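Local coordinates for dnab-like replicative helicase (Bacillus phage SPP1, PDB 3BH0), which probably unwinds duplex DNA in the 5'-3' direction at the phage replication fork, using ATP hydrolysis, the chain here being the ATPase domain of this DnaB-family helicase, at residues A85-K90 / Y302-N307; G50-F55 / S93-V98. All coordinates share one frame; numbering follows the deposited sequence.

Contact 1: A85-K90 / Y302-N307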
loop_
_atom_site.group_PDB
_atom_site.type_symbol
_atom_site.label_atom_id
_atom_site.label_comp_id
_atom_site.label_asym_id
_atom_site.label_seq_id
_atom_site.Cartn_x
_atom_site.Cartn_y
_atom_site.Cartn_z
ATOM N N ALA A 85 1.552 1.889 -4.499
ATOM C CA ALA A 85 1.880 0.897 -3.483
ATOM C C ALA A 85 3.382 0.579 -3.458
ATOM O O ALA A 85 4.003 0.567 -2.389
ATOM C CB ALA A 85 1.054 -0.367 -3.685
ATOM N N LEU A 86 3.973 0.340 -4.628
ATOM C CA LEU A 86 5.413 0.033 -4.675
ATOM C C LEU A 86 6.241 1.216 -4.209
ATOM O O LEU A 86 7.264 1.048 -3.555
ATOM C CB LEU A 86 5.871 -0.469 -6.054
ATOM C CG LEU A 86 5.366 -1.864 -6.466
ATOM C CD1 LEU A 86 5.544 -2.087 -7.934
ATOM C CD2 LEU A 86 5.999 -3.014 -5.685
ATOM N N LYS A 87 5.771 2.417 -4.515
ATOM C CA LYS A 87 6.466 3.622 -4.091
ATOM C C LYS A 87 6.556 3.581 -2.566
ATOM O O LYS A 87 7.648 3.570 -2.006
ATOM C CB LYS A 87 5.746 4.856 -4.628
ATOM C CG LYS A 87 6.353 6.183 -4.245
ATOM C CD LYS A 87 7.760 6.345 -4.766
ATOM C CE LYS A 87 8.383 7.602 -4.176
ATOM N NZ LYS A 87 9.699 7.858 -4.818
ATOM N N GLN A 88 5.394 3.494 -1.922
ATOM C CA GLN A 88 5.274 3.268 -0.481
ATOM C C GLN A 88 6.158 2.147 0.041
ATOM O O GLN A 88 6.884 2.343 1.013
ATOM C CB GLN A 88 3.822 2.997 -0.083
ATOM C CG GLN A 88 2.926 4.200 -0.218
ATOM C CD GLN A 88 1.739 4.182 0.724
ATOM O OE1 GLN A 88 0.642 4.605 0.357
ATOM N NE2 GLN A 88 1.944 3.700 1.942
ATOM N N ALA A 89 6.106 0.982 -0.598
ATOM C CA ALA A 89 6.905 -0.155 -0.150
ATOM C C ALA A 89 8.376 0.221 0.003
ATOM O O ALA A 89 9.019 -0.142 0.986
ATOM C CB ALA A 89 6.752 -1.335 -1.095
ATOM N N LYS A 90 8.901 0.967 -0.962
ATOM C CA LYS A 90 10.314 1.299 -0.967
ATOM C C LYS A 90 10.618 2.379 0.055
ATOM O O LYS A 90 11.668 2.338 0.693
ATOM C CB LYS A 90 10.763 1.708 -2.370
ATOM C CG LYS A 90 12.260 1.469 -2.647
ATOM C CD LYS A 90 13.020 2.774 -2.614
ATOM C CE LYS A 90 14.521 2.563 -2.730
ATOM N NZ LYS A 90 15.167 3.915 -2.914
ATOM N N TYR A 302 8.036 6.851 -14.902
ATOM C CA TYR A 302 8.897 6.211 -13.909
ATOM C C TYR A 302 8.127 5.519 -12.775
ATOM O O TYR A 302 8.724 4.850 -11.933
ATOM C CB TYR A 302 9.916 7.208 -13.343
ATOM C CG TYR A 302 10.849 7.824 -14.366
ATOM C CD1 TYR A 302 11.564 7.029 -15.273
ATOM C CD2 TYR A 302 11.043 9.204 -14.406
ATOM C CE1 TYR A 302 12.438 7.601 -16.209
ATOM C CE2 TYR A 302 11.908 9.789 -15.335
ATOM C CZ TYR A 302 12.605 8.986 -16.231
ATOM O OH TYR A 302 13.467 9.585 -17.137
ATOM N N GLY A 303 6.807 5.689 -12.766
ATOM C CA GLY A 303 5.962 5.163 -11.703
ATOM C C GLY A 303 6.337 5.781 -10.373
ATOM O O GLY A 303 6.287 5.120 -9.329
ATOM N N ASN A 304 6.723 7.054 -10.428
ATOM C CA ASN A 304 7.118 7.804 -9.250
ATOM C C ASN A 304 6.115 8.883 -8.872
ATOM O O ASN A 304 5.335 9.336 -9.704
ATOM C CB ASN A 304 8.479 8.439 -9.468
ATOM C CG ASN A 304 9.280 8.518 -8.204
ATOM O OD1 ASN A 304 8.737 8.745 -7.122
ATOM N ND2 ASN A 304 10.590 8.324 -8.328
ATOM N N PHE A 305 6.143 9.275 -7.601
ATOM C CA PHE A 305 5.229 10.269 -7.061
ATOM C C PHE A 305 6.016 11.334 -6.304
ATOM O O PHE A 305 6.961 11.023 -5.549
ATOM C CB PHE A 305 4.209 9.622 -6.135
ATOM C CG PHE A 305 3.307 8.634 -6.817
ATOM C CD1 PHE A 305 1.993 8.972 -7.112
ATOM C CD2 PHE A 305 3.769 7.362 -7.158
ATOM C CE1 PHE A 305 1.152 8.054 -7.744
ATOM C CE2 PHE A 305 2.946 6.461 -7.786
ATOM C CZ PHE A 305 1.635 6.798 -8.074
ATOM N N VAL A 306 5.621 12.586 -6.522
ATOM C CA VAL A 306 6.296 13.729 -5.946
ATOM C C VAL A 306 5.353 14.417 -4.985
ATOM O O VAL A 306 4.235 14.785 -5.348
ATOM C CB VAL A 306 6.742 14.720 -7.032
ATOM C CG1 VAL A 306 7.504 15.904 -6.424
ATOM C CG2 VAL A 306 7.590 14.007 -8.062
ATOM N N ASN A 307 5.821 14.567 -3.750
ATOM C CA ASN A 307 5.133 15.343 -2.735
ATOM C C ASN A 307 4.914 16.770 -3.167
ATOM O O ASN A 307 5.794 17.401 -3.741
ATOM C CB ASN A 307 5.932 15.323 -1.440
ATOM C CG ASN A 307 5.761 14.039 -0.689
ATOM O OD1 ASN A 307 4.671 13.743 -0.182
ATOM N ND2 ASN A 307 6.827 13.253 -0.618
#

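Contact 2: G50-F55 / S93-V98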
loop_
_atom_site.group_PDB
_atom_site.type_symbol
_atom_site.label_atom_id
_atom_site.label_comp_id
_atom_site.label_asym_id
_atom_site.label_seq_id
_atom_site.Cartn_x
_atom_site.Cartn_y
_atom_site.Cartn_z
ATOM N N GLY A 50 4.282 6.442 13.592
ATOM C CA GLY A 50 4.267 5.158 12.900
ATOM C C GLY A 50 5.112 5.068 11.641
ATOM O O GLY A 50 5.977 5.903 11.386
ATOM N N VAL A 51 4.854 4.019 10.868
ATOM C CA VAL A 51 5.565 3.753 9.634
ATOM C C VAL A 51 5.130 4.777 8.601
ATOM O O VAL A 51 3.927 4.940 8.356
ATOM C CB VAL A 51 5.231 2.349 9.086
ATOM C CG1 VAL A 51 6.134 2.015 7.922
ATOM C CG2 VAL A 51 5.344 1.290 10.172
ATOM N N PRO A 52 6.102 5.471 7.984
ATOM C CA PRO A 52 5.738 6.469 6.974
ATOM C C PRO A 52 5.411 5.835 5.608
ATOM O O PRO A 52 6.084 4.890 5.174
ATOM C CB PRO A 52 6.999 7.333 6.871
ATOM C CG PRO A 52 8.127 6.392 7.211
ATOM C CD PRO A 52 7.567 5.372 8.171
ATOM N N SER A 53 4.376 6.355 4.957
ATOM C CA SER A 53 4.129 6.108 3.535
ATOM C C SER A 53 5.228 6.764 2.699
ATOM O O SER A 53 5.567 6.274 1.627
ATOM C CB SER A 53 2.799 6.716 3.140
ATOM O OG SER A 53 2.820 8.109 3.376
ATOM N N GLY A 54 5.775 7.872 3.211
ATOM C CA GLY A 54 6.820 8.637 2.543
ATOM C C GLY A 54 6.229 9.818 1.791
ATOM O O GLY A 54 6.946 10.606 1.167
ATOM N N PHE A 55 4.905 9.921 1.834
ATOM C CA PHE A 55 4.216 11.051 1.274
ATOM C C PHE A 55 3.899 11.992 2.421
ATOM O O PHE A 55 2.966 11.775 3.210
ATOM C CB PHE A 55 2.982 10.620 0.473
ATOM C CG PHE A 55 3.288 9.603 -0.597
ATOM C CD1 PHE A 55 4.195 9.893 -1.614
ATOM C CD2 PHE A 55 2.692 8.351 -0.583
ATOM C CE1 PHE A 55 4.497 8.947 -2.598
ATOM C CE2 PHE A 55 2.988 7.403 -1.575
ATOM C CZ PHE A 55 3.889 7.707 -2.572
ATOM N N SER A 93 10.724 0.706 3.334
ATOM C CA SER A 93 11.984 -0.010 3.357
ATOM C C SER A 93 13.116 0.928 3.744
ATOM O O SER A 93 14.038 0.528 4.451
ATOM C CB SER A 93 12.273 -0.639 2.002
ATOM O OG SER A 93 13.575 -1.204 1.985
ATOM N N ASP A 94 13.028 2.178 3.295
ATOM C CA ASP A 94 14.037 3.199 3.577
ATOM C C ASP A 94 14.073 3.675 5.038
ATOM O O ASP A 94 15.078 4.211 5.495
ATOM C CB ASP A 94 13.850 4.400 2.644
ATOM C CG ASP A 94 14.276 4.111 1.208
ATOM O OD1 ASP A 94 14.777 2.999 0.909
ATOM O OD2 ASP A 94 14.094 5.022 0.375
ATOM N N ASN A 95 12.981 3.493 5.766
ATOM C CA ASN A 95 12.984 3.724 7.208
ATOM C C ASN A 95 13.585 2.517 7.929
ATOM O O ASN A 95 13.651 2.482 9.150
ATOM C CB ASN A 95 11.553 3.938 7.694
ATOM C CG ASN A 95 11.393 5.197 8.507
ATOM O OD1 ASN A 95 10.916 5.154 9.647
ATOM N ND2 ASN A 95 11.762 6.338 7.920
ATOM N N ASP A 96 14.024 1.532 7.149
ATOM C CA ASP A 96 14.519 0.239 7.644
ATOM C C ASP A 96 13.415 -0.616 8.287
ATOM O O ASP A 96 13.683 -1.496 9.118
ATOM C CB ASP A 96 15.739 0.394 8.563
ATOM C CG ASP A 96 16.687 -0.801 8.477
ATOM O OD1 ASP A 96 16.638 -1.663 9.393
ATOM O OD2 ASP A 96 17.463 -0.884 7.483
ATOM N N ASP A 97 12.172 -0.357 7.885
ATOM C CA ASP A 97 11.067 -1.238 8.215
ATOM C C ASP A 97 11.085 -2.363 7.190
ATOM O O ASP A 97 11.733 -2.231 6.138
ATOM C CB ASP A 97 9.744 -0.472 8.195
ATOM C CG ASP A 97 9.670 0.589 9.284
ATOM O OD1 ASP A 97 9.825 0.226 10.470
ATOM O OD2 ASP A 97 9.462 1.782 8.960
ATOM N N VAL A 98 10.402 -3.465 7.509
ATOM C CA VAL A 98 10.377 -4.664 6.672
ATOM C C VAL A 98 9.057 -4.762 5.902
ATOM O O VAL A 98 7.981 -4.760 6.499
ATOM C CB VAL A 98 10.591 -5.946 7.527
ATOM C CG1 VAL A 98 10.545 -7.212 6.666
ATOM C CG2 VAL A 98 11.911 -5.873 8.281
#

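Contact 1: A85-K90 / Y302-N307
Lys-87 reaches from helix 81-93 to the edge strand 304-307 and touches two consecutive residues there, Asn-304 with its ammonium group and Phe-305 with its methylenes. The polar part is a single hydrogen bond: Lys-87 NZ donates to Asn-304 OD1 at 2.6 Å. The ammonium comes in at a C=O...N angle of 123°, tilted 24° from the carbonyl plane. The same oxygen also accepts from the backbone N of Phe-305, 2.7 Å from Asn-304 OD1, in the carbonyl plane and on a lone pair, although the N-H is bent. Asn-304 OD1 is thus gripped by two donors, one of them its own backbone neighbour, which limits rotation of the amide.

The apolar part lies nearer the helix. Lys-87 leaves the backbone with CG anti to N (chi1 179°), bends at chi2, and then runs extended to NZ. On the way its CG passes the Phe-305 ring obliquely, 4.1 Å from CD2, and the two side chains run past each other in opposite directions. Phe-305 also meets the ring of Phe-298 and touches the residues of the probable Walker A P-loop, which leads into helix 81-93.

Gly-303 and Asn-304 together face Ile-299 in a G1 beta bulge where the last strand begins, and Gly-303 takes the positive phi that this bulge uses. The chemistry is that of an amphipathic lysine: its methylenes pack on an aromatic ring, while its charge, lacking a carboxylate across this contact, is met by a neutral amide oxygen that the positive charge would probably polarise.

Contact 2: G50-F55 / S93-V98
The turn that closes helix 81-93, a Schellman motif with Asp-96 at positive phi, packs against the loop leading into helix 56-62. Asn-95, inside that turn, turns the flat of its amide to the CG-CD edge of the Pro-52 ring: Asn-95 ND2 is 3.7 Å from Pro-52 CG, and Asn-95 OD1 is equally close to Pro-52 CD, 3.7 Å away. The amide therefore spans the CG-CD side of the proline by van der Waals contact. Asp-97, one residue beyond the turn, meets Val-51, whose CG1 lies 3.5 Å from Asp-97 OD2. With chi1 of Val-51 at -172° the CG1 branch, and not CG2, is the one that meets the carboxylate, and the valine and aspartate side chains pass in opposite directions.

Both partners belong to the RecA-like core of the P-loop NTPase fold, in which the helix after the P-loop returns through this turn to strand 98-103 of the central sheet. A type I turn from Ser-93 to Asp-96 tightens the end of the helix, with Asp-96 N bonded to Ser-93 O at 2.9 Å. Asp-97 OD1 forms a salt bridge with Arg-182, just before strand 183-188, while its other oxygen, OD2, lies against Val-51 and Pro-52. Val-51 also packs on Met-92 of helix 81-93 and on Ile-184 of strand 183-188, and Asp-97 touches that same isoleucine.

How the contacts relate
The two contacts lie about 12 Å apart, centre to centre, on the same helix 81-93: contact 1 uses its middle, contact 2 the turn after its C-terminal end. Along the chain the segments alternate, 50-55, 85-90, 93-98 and 302-307, so an early loop and the last strand of the chain both come to the helix that follows the probable P-loop. The two also touch directly. Asn-307 ND2 probably bonds Gly-54 O, and Phe-55 packs against Lys-87. Loop 50-55 thus bridges the helix and outermost strand 304-307, tying distant parts of the sequence into one compact ATPase domain around the mixed sheet.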